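Local coordinates for protein aminopentol aminotransferase (Sphingopyxis macrogoltabida, PDB 6HBS) that transfers the amino group of hydrolysed fumonisin B1 (aminopentol) to pyruvate with the help of pyridoxal 5'-phosphate, a step in fumonisin degradation, at residues Glu326-Arg331 with Glu394-Ala399; Ile347-Ala350 with Arg356-Tyr359; Ala360-Cys365 with Val370-Tyr375. One frame throughout, in Å; residues are numbered along the deposited sequence.

Contact 1. Residues Glu326-Arg331 with Glu394-Ala399; sequences EAQSQR and EATDRA
Arg331 and Asp397 make the charged link between two helical segments that run nearly parallel, their axes 10.3 Å apart at closest approach and 21° from parallel. NH2 of Arg331 meets OD1 of Asp397 at 2.8 Å, and the N-H points almost straight at the oxygen, at 172°. The carboxylate offers the syn lone pair of OD1, on the side of its other oxygen, and it approaches the edge of the guanidinium close to that group's plane, so the two flat groups lie nearly coplanar. With CG anti to the backbone N (chi1 -173°) and a bend further out at chi3, the arginine reaches across to the second helix. A water modelled unusually close to Arg331 NE, at 2.5 Å, may add a weak and doubtful second link to the same OD1.

The polar, uncharged part belongs to Gln328 and Thr396. OE1 of Gln328 lies 2.8 Å from OG1 of Thr396, but the hydroxyl has one proton and also lies within reach of the backbone oxygen of Leu393. That same oxygen takes the NE2 of Gln328, which holds that end of the amide, while the hold on OE1 stays undecided. Beyond these bonds there is little packing: the amide NE2 of Gln328 passes 3.7 Å from CB of Asp397, with amide and carboxylate planes steeply inclined.

The pairing joins helix 310-332 to helix 386-405. Thr396 and Ala399 also pack against Trp361 of helix 356-367, while on the other helix Ser329 rests against Leu336 of strand 336-339.

Contact 2. Residues Ile347-Ala350 with Arg356-Tyr359; sequences IFFA and RIGY
Phe349 and Gly358 bring the two backbones closest, with their CA atoms 5.9 Å apart. Residues 347-349 are the end of strand 346-349, in extended conformation, and Arg356-Tyr359 form the first turn of helix 356-367, so this is the packing of a strand against the start of the helix that follows it after a short loop. No hydrogen bond joins the two segments. The amides of Ile357 and Gly358 are instead taken by the carboxylate of Asp352 in that loop, which holds the start of the helix.

A single ring carries the contact from the strand side. The benzyl group of Phe349 swings beside its own backbone N (chi1 -76°), which sends it into the helix turn. Over one face sits CG2 of Ile357, a CH-pi contact 3.7 Å from the ring centroid and 18° off the normal; its nearest ring atom is CD2 of Phe349, at 3.6 Å. That methyl branch stands anti to the backbone N of Ile357, while CG1 takes the other branch position. On the CD1 side the ring meets backbone: CD1 of Phe349 lies 3.6 Å from CA of Gly358, an oblique approach. With no side chain at Gly358, the ring rests directly on the helix backbone.

Putting an alanine at Phe349 would probably leave a gap beneath the Ile357 methyl and deprive Trp361 of its edge-to-face ring partner. With Phe400 and Val403 of helix 386-405 also packed here, the chemistry is wholly apolar between the segments: shape and dispersion hold the ring, while the strand's backbone bonds to its neighbour in the hairpin and Asp352 meets the amides at the helix start.

Contact 3. Residues Ala360-Cys365 with Val370-Tyr375; sequences AWAAAC and VYVHPY
Cys365 and Val370 meet where helix 356-367 turns into strand 370-371, a helix-to-strand turn in the C-terminal small domain of a fold-type I (class-III) aminotransferase. The returning chain folds back along the helix, and the small residues of the helix make room for it. The main bump is Val372: its CG2, placed between the backbone N and the carbonyl carbon, pushes into a hollow walled by Trp361, Ala362 and Cys365. It lies 3.9 Å from CB of Cys365 and 4.0 Å from CZ3 of Trp361, the indole meeting it obliquely. The methyl of Ala362 lies beside this bump and also receives the proline ring, its CB 3.8 Å from CD of Pro374. Within the helix the sulfur of Cys365 is laid over the centre of one face of the Trp361 ring, 3.9 Å above its plane; sulfur and indole edge the hollow together, with SG of Cys365 also 3.9 Å from CG2 of Val372.

Polar links edge this apolar patch. A water accepts from Val372 N at 2.8 Å and lies close to the oxygens of Ala362 and Val370, bridging helix and returning chain. Strand 370-371 itself joins the small sheet beside strand 54-57, and Tyr371 packs on Thr89 of the second subunit. At the turn, Val370 N donates to Cys365 O at 3.1 Å, approaching from above the carbonyl plane with an N-H...O angle of 147°.

Going from the N terminus, helix 310-332 comes first and opens contact 1, which closes only when helix 386-405 returns to it. Contacts 2 and 3 both fall within that long excursion and follow one another without crossing: strand 346-349 closes on the start of helix 356-367, then the same helix closes on residues 370-375. They share that helix and meet directly, with Phe349 CZ 3.5 Å from Trp361 CG. Contact 3 also touches contact 1, as Ala395 CB lies 3.5 Å from Val370 CG2. Contacts 1 and 2 do not touch, their nearest atoms being about 6 Å apart. Helix 356-367 thus joins the hairpin of strands 336-339 and 346-349 to the last long helix.

Contact 1. Residues Glu326-Arg331 with Glu394-Ala399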
loop_
_atom_site.group_PDB
_atom_site.type_symbol
_atom_site.label_atom_id
_atom_site.label_comp_id
_atom_site.label_asym_id
_atom_site.label_seq_id
_atom_site.Cartn_x
_atom_site.Cartn_y
_atom_site.Cartn_z
ATOM N N GLU A 326 34.946 10.818 -11.893
ATOM C CA GLU A 326 35.899 11.776 -11.358
ATOM C C GLU A 326 36.936 12.066 -12.454
ATOM O O GLU A 326 37.202 13.257 -12.809
ATOM C CB GLU A 326 36.491 11.208 -10.068
ATOM C CG GLU A 326 37.710 11.954 -9.547
ATOM C CD GLU A 326 37.433 13.390 -9.159
ATOM O OE1 GLU A 326 38.324 14.270 -9.400
ATOM O OE2 GLU A 326 36.308 13.641 -8.692
ATOM N N ALA A 327 37.477 10.993 -13.036
ATOM C CA ALA A 327 38.568 11.123 -14.058
ATOM C C ALA A 327 38.019 11.879 -15.274
ATOM O O ALA A 327 38.618 12.850 -15.753
ATOM C CB ALA A 327 39.149 9.773 -14.418
ATOM N N GLN A 328 36.813 11.520 -15.728
ATOM C CA GLN A 328 36.237 12.184 -16.909
ATOM C C GLN A 328 35.950 13.662 -16.658
ATOM O O GLN A 328 36.146 14.459 -17.563
ATOM C CB GLN A 328 34.931 11.522 -17.340
ATOM C CG GLN A 328 35.137 10.194 -18.027
ATOM C CD GLN A 328 33.824 9.531 -18.381
ATOM O OE1 GLN A 328 32.731 10.065 -18.150
ATOM N NE2 GLN A 328 33.942 8.384 -19.008
ATOM N N SER A 329 35.476 14.002 -15.454
ATOM C CA SER A 329 35.145 15.385 -15.077
ATOM C C SER A 329 36.397 16.277 -15.102
ATOM O O SER A 329 36.352 17.355 -15.637
ATOM C CB SER A 329 34.443 15.469 -13.745
ATOM O OG SER A 329 35.335 15.251 -12.663
ATOM N N GLN A 330 37.504 15.809 -14.521
ATOM C CA GLN A 330 38.775 16.534 -14.577
ATOM C C GLN A 330 39.213 16.751 -16.040
ATOM O O GLN A 330 39.636 17.851 -16.392
ATOM C CB GLN A 330 39.825 15.799 -13.744
ATOM C CG GLN A 330 39.707 16.065 -12.250
ATOM C CD GLN A 330 41.036 15.956 -11.537
ATOM O OE1 GLN A 330 41.998 16.661 -11.881
ATOM N NE2 GLN A 330 41.105 15.093 -10.520
ATOM N N ARG A 331 39.066 15.721 -16.886
ATOM C CA ARG A 331 39.532 15.704 -18.273
ATOM C C ARG A 331 38.768 16.727 -19.126
ATOM O O ARG A 331 39.326 17.317 -20.046
ATOM C CB ARG A 331 39.386 14.288 -18.850
ATOM C CG ARG A 331 39.988 14.109 -20.237
ATOM C CD ARG A 331 39.873 12.688 -20.770
ATOM N NE ARG A 331 38.600 12.450 -21.444
ATOM C CZ ARG A 331 38.250 12.975 -22.621
ATOM N NH1 ARG A 331 39.055 13.823 -23.243
ATOM N NH2 ARG A 331 37.093 12.651 -23.173
ATOM N N GLU A 394 31.468 5.137 -21.388
ATOM C CA GLU A 394 31.528 5.611 -22.780
ATOM C C GLU A 394 30.400 6.618 -23.042
ATOM O O GLU A 394 30.599 7.626 -23.716
ATOM C CB GLU A 394 31.413 4.469 -23.792
ATOM C CG GLU A 394 32.324 3.286 -23.504
ATOM C CD GLU A 394 33.496 3.044 -24.445
ATOM O OE1 GLU A 394 33.871 1.856 -24.617
ATOM O OE2 GLU A 394 34.053 4.038 -24.971
ATOM N N ALA A 395 29.207 6.348 -22.491
ATOM C CA ALA A 395 28.053 7.229 -22.670
ATOM C C ALA A 395 28.269 8.557 -21.946
ATOM O O ALA A 395 27.949 9.621 -22.478
ATOM C CB ALA A 395 26.803 6.549 -22.172
ATOM N N THR A 396 28.812 8.475 -20.731
ATOM C CA THR A 396 28.994 9.662 -19.905
ATOM C C THR A 396 30.083 10.554 -20.514
ATOM O O THR A 396 30.017 11.777 -20.423
ATOM C CB THR A 396 29.291 9.319 -18.444
ATOM O OG1 THR A 396 30.452 8.509 -18.315
ATOM C CG2 THR A 396 28.114 8.642 -17.775
ATOM N N ASP A 397 31.066 9.930 -21.153
ATOM C CA ASP A 397 32.153 10.667 -21.823
ATOM C C ASP A 397 31.556 11.524 -22.934
ATOM O O ASP A 397 31.805 12.741 -22.990
ATOM C CB ASP A 397 33.220 9.718 -22.369
ATOM C CG ASP A 397 34.443 10.488 -22.851
ATOM O OD1 ASP A 397 35.196 10.991 -21.983
ATOM O OD2 ASP A 397 34.574 10.657 -24.076
ATOM N N ARG A 398 30.737 10.889 -23.795
ATOM C CA ARG A 398 30.059 11.604 -24.868
ATOM C C ARG A 398 29.139 12.696 -24.308
ATOM O O ARG A 398 28.884 13.710 -24.966
ATOM C CB ARG A 398 29.313 10.611 -25.767
ATOM C CG ARG A 398 30.280 9.742 -26.560
ATOM C CD ARG A 398 29.678 8.974 -27.714
ATOM N NE ARG A 398 28.663 8.040 -27.267
ATOM C CZ ARG A 398 28.905 6.841 -26.745
ATOM N NH1 ARG A 398 30.145 6.379 -26.715
ATOM N NH2 ARG A 398 27.904 6.127 -26.242
ATOM N N ALA A 399 28.601 12.478 -23.104
ATOM C CA ALA A 399 27.657 13.397 -22.528
ATOM C C ALA A 399 28.381 14.666 -22.072
ATOM O O ALA A 399 27.876 15.769 -22.263
ATOM C CB ALA A 399 26.889 12.724 -21.401
HETATM O O HOH W 1 37.906 10.447 -20.169
#

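Contact 2. Residues Ile347-Ala350 with Arg356-Tyr359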
loop_
_atom_site.group_PDB
_atom_site.type_symbol
_atom_site.label_atom_id
_atom_site.label_comp_id
_atom_site.label_asym_id
_atom_site.label_seq_id
_atom_site.Cartn_x
_atom_site.Cartn_y
_atom_site.Cartn_z
ATOM N N ILE A 347 24.745 12.752 -8.053
ATOM C CA ILE A 347 25.774 13.193 -9.000
ATOM C C ILE A 347 25.293 14.512 -9.611
ATOM O O ILE A 347 24.496 14.534 -10.517
ATOM C CB ILE A 347 26.058 12.107 -10.060
ATOM C CG1 ILE A 347 26.498 10.789 -9.418
ATOM C CG2 ILE A 347 27.096 12.614 -11.059
ATOM C CD1 ILE A 347 26.653 9.614 -10.399
ATOM N N PHE A 348 25.751 15.607 -9.010
ATOM C CA PHE A 348 25.469 16.937 -9.440
ATOM C C PHE A 348 26.732 17.590 -10.038
ATOM O O PHE A 348 27.853 17.076 -9.885
ATOM C CB PHE A 348 25.025 17.781 -8.240
ATOM C CG PHE A 348 23.668 17.479 -7.642
ATOM C CD1 PHE A 348 22.799 16.550 -8.197
ATOM C CD2 PHE A 348 23.254 18.158 -6.502
ATOM C CE1 PHE A 348 21.559 16.293 -7.618
ATOM C CE2 PHE A 348 22.026 17.880 -5.914
ATOM C CZ PHE A 348 21.173 16.966 -6.486
ATOM N N PHE A 349 26.531 18.739 -10.687
ATOM C CA PHE A 349 27.620 19.602 -11.139
ATOM C C PHE A 349 27.892 20.723 -10.119
ATOM O O PHE A 349 26.969 21.357 -9.599
ATOM C CB PHE A 349 27.285 20.140 -12.525
ATOM C CG PHE A 349 27.475 19.118 -13.610
ATOM C CD1 PHE A 349 26.530 18.125 -13.826
ATOM C CD2 PHE A 349 28.599 19.141 -14.415
ATOM C CE1 PHE A 349 26.710 17.153 -14.798
ATOM C CE2 PHE A 349 28.778 18.168 -15.391
ATOM C CZ PHE A 349 27.838 17.174 -15.579
ATOM N N ALA A 350 29.175 21.000 -9.853
ATOM C CA ALA A 350 29.534 22.198 -9.064
ATOM C C ALA A 350 29.084 23.444 -9.842
ATOM O O ALA A 350 29.074 23.422 -11.042
ATOM C CB ALA A 350 31.021 22.224 -8.772
ATOM N N ARG A 356 20.849 23.537 -14.878
ATOM C CA ARG A 356 20.812 23.494 -16.360
ATOM C C ARG A 356 21.924 22.581 -16.925
ATOM O O ARG A 356 21.697 21.917 -17.966
ATOM C CB ARG A 356 20.878 24.904 -16.962
ATOM C CG ARG A 356 22.280 25.474 -17.107
ATOM C CD ARG A 356 22.306 26.860 -17.744
ATOM N NE ARG A 356 21.618 27.852 -16.925
ATOM C CZ ARG A 356 21.172 29.026 -17.370
ATOM N NH1 ARG A 356 21.287 29.349 -18.647
ATOM N NH2 ARG A 356 20.612 29.877 -16.532
ATOM N N ILE A 357 23.090 22.524 -16.262
ATOM C CA ILE A 357 24.202 21.671 -16.715
ATOM C C ILE A 357 23.871 20.195 -16.459
ATOM O O ILE A 357 24.048 19.357 -17.333
ATOM C CB ILE A 357 25.541 22.023 -16.057
ATOM C CG1 ILE A 357 25.906 23.502 -16.226
ATOM C CG2 ILE A 357 26.627 21.123 -16.609
ATOM C CD1 ILE A 357 27.190 23.887 -15.496
ATOM N N GLY A 358 23.438 19.897 -15.227
ATOM C CA GLY A 358 23.079 18.563 -14.806
ATOM C C GLY A 358 21.978 17.959 -15.663
ATOM O O GLY A 358 22.026 16.765 -15.985
ATOM N N TYR A 359 20.978 18.780 -15.978
ATOM C CA TYR A 359 19.843 18.386 -16.788
ATOM C C TYR A 359 20.345 17.997 -18.172
ATOM O O TYR A 359 20.007 16.910 -18.729
ATOM C CB TYR A 359 18.780 19.492 -16.802
ATOM C CG TYR A 359 17.755 19.370 -15.706
ATOM C CD1 TYR A 359 18.120 19.114 -14.390
ATOM C CD2 TYR A 359 16.400 19.440 -15.987
ATOM C CE1 TYR A 359 17.167 19.004 -13.381
ATOM C CE2 TYR A 359 15.435 19.293 -14.996
ATOM C CZ TYR A 359 15.817 19.094 -13.686
ATOM O OH TYR A 359 14.871 18.925 -12.718
#

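Contact 3. Residues Ala360-Cys365 with Val370-Tyr375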
loop_
_atom_site.group_PDB
_atom_site.type_symbol
_atom_site.label_atom_id
_atom_site.label_comp_id
_atom_site.label_asym_id
_atom_site.label_seq_id
_atom_site.Cartn_x
_atom_site.Cartn_y
_atom_site.Cartn_z
ATOM N N ALA A 360 21.203 18.859 -18.724
ATOM C CA ALA A 360 21.670 18.659 -20.101
ATOM C C ALA A 360 22.529 17.382 -20.182
ATOM O O ALA A 360 22.400 16.585 -21.122
ATOM C CB ALA A 360 22.421 19.893 -20.570
ATOM N N TRP A 361 23.361 17.158 -19.168
ATOM C CA TRP A 361 24.258 16.012 -19.102
ATOM C C TRP A 361 23.447 14.717 -18.969
ATOM O O TRP A 361 23.721 13.768 -19.648
ATOM C CB TRP A 361 25.220 16.172 -17.922
ATOM C CG TRP A 361 26.212 15.065 -17.788
ATOM C CD1 TRP A 361 27.328 14.861 -18.559
ATOM C CD2 TRP A 361 26.190 14.010 -16.812
ATOM N NE1 TRP A 361 27.989 13.738 -18.134
ATOM C CE2 TRP A 361 27.308 13.188 -17.069
ATOM C CE3 TRP A 361 25.316 13.657 -15.774
ATOM C CZ2 TRP A 361 27.597 12.066 -16.290
ATOM C CZ3 TRP A 361 25.607 12.567 -14.992
ATOM C CH2 TRP A 361 26.715 11.759 -15.277
ATOM N N ALA A 362 22.446 14.722 -18.076
ATOM C CA ALA A 362 21.611 13.548 -17.862
ATOM C C ALA A 362 20.887 13.209 -19.167
ATOM O O ALA A 362 20.811 12.056 -19.544
ATOM C CB ALA A 362 20.640 13.782 -16.698
ATOM N N ALA A 363 20.388 14.230 -19.877
ATOM C CA ALA A 363 19.626 13.970 -21.096
ATOM C C ALA A 363 20.552 13.384 -22.166
ATOM O O ALA A 363 20.140 12.518 -22.923
ATOM C CB ALA A 363 18.949 15.219 -21.609
ATOM N N ALA A 364 21.788 13.901 -22.232
ATOM C CA ALA A 364 22.780 13.452 -23.224
ATOM C C ALA A 364 23.153 11.994 -22.933
ATOM O O ALA A 364 23.389 11.226 -23.834
ATOM C CB ALA A 364 23.990 14.361 -23.205
ATOM N N CYS A 365 23.150 11.602 -21.656
ATOM C CA CYS A 365 23.413 10.201 -21.300
ATOM C C CYS A 365 22.325 9.251 -21.846
ATOM O O CYS A 365 22.640 8.097 -22.163
ATOM C CB CYS A 365 23.526 10.000 -19.802
ATOM S SG CYS A 365 25.021 10.672 -19.041
ATOM N N VAL A 370 21.983 5.226 -21.262
ATOM C CA VAL A 370 22.194 5.243 -19.830
ATOM C C VAL A 370 21.104 6.126 -19.224
ATOM O O VAL A 370 20.834 7.188 -19.756
ATOM C CB VAL A 370 23.590 5.785 -19.487
ATOM C CG1 VAL A 370 23.759 6.135 -18.022
ATOM C CG2 VAL A 370 24.666 4.819 -19.951
ATOM N N TYR A 371 20.466 5.632 -18.158
ATOM C CA TYR A 371 19.488 6.403 -17.418
ATOM C C TYR A 371 20.122 6.819 -16.092
ATOM O O TYR A 371 20.251 6.013 -15.185
ATOM C CB TYR A 371 18.205 5.595 -17.183
ATOM C CG TYR A 371 16.991 6.396 -16.769
ATOM C CD1 TYR A 371 16.937 7.059 -15.546
ATOM C CD2 TYR A 371 15.875 6.475 -17.594
ATOM C CE1 TYR A 371 15.809 7.785 -15.163
ATOM C CE2 TYR A 371 14.738 7.189 -17.222
ATOM C CZ TYR A 371 14.705 7.839 -15.999
ATOM O OH TYR A 371 13.596 8.531 -15.649
ATOM N N VAL A 372 20.439 8.105 -15.988
ATOM C CA VAL A 372 20.901 8.728 -14.763
ATOM C C VAL A 372 19.997 9.936 -14.470
ATOM O O VAL A 372 19.291 10.440 -15.349
ATOM C CB VAL A 372 22.369 9.174 -14.871
ATOM C CG1 VAL A 372 23.317 7.999 -14.880
ATOM C CG2 VAL A 372 22.597 10.092 -16.065
ATOM N N HIS A 373 20.030 10.405 -13.224
ATOM C CA HIS A 373 19.035 11.329 -12.732
ATOM C C HIS A 373 19.698 12.608 -12.265
ATOM O O HIS A 373 20.627 12.549 -11.470
ATOM C CB HIS A 373 18.206 10.686 -11.619
ATOM C CG HIS A 373 16.876 11.342 -11.400
ATOM N ND1 HIS A 373 16.736 12.664 -11.020
ATOM C CD2 HIS A 373 15.626 10.830 -11.435
ATOM C CE1 HIS A 373 15.456 12.954 -10.913
ATOM N NE2 HIS A 373 14.747 11.844 -11.169
ATOM N N PRO A 374 19.250 13.791 -12.746
ATOM C CA PRO A 374 19.877 15.053 -12.367
ATOM C C PRO A 374 19.467 15.664 -11.020
ATOM O O PRO A 374 20.138 16.627 -10.617
ATOM C CB PRO A 374 19.417 15.987 -13.497
ATOM C CG PRO A 374 18.066 15.487 -13.846
ATOM C CD PRO A 374 18.207 13.987 -13.766
ATOM N N TYR A 375 18.428 15.129 -10.323
ATOM C CA TYR A 375 18.055 15.735 -9.006
ATOM C C TYR A 375 17.794 14.708 -7.882
ATOM O O TYR A 375 17.755 15.094 -6.714
ATOM C CB TYR A 375 16.938 16.778 -9.189
ATOM C CG TYR A 375 15.570 16.266 -9.538
ATOM C CD1 TYR A 375 14.799 15.574 -8.605
ATOM C CD2 TYR A 375 15.021 16.496 -10.787
ATOM C CE1 TYR A 375 13.522 15.111 -8.906
ATOM C CE2 TYR A 375 13.751 16.026 -11.110
ATOM C CZ TYR A 375 12.994 15.347 -10.162
ATOM O OH TYR A 375 11.758 14.873 -10.481
HETATM O O HOH W 2 20.041 9.531 -18.403
#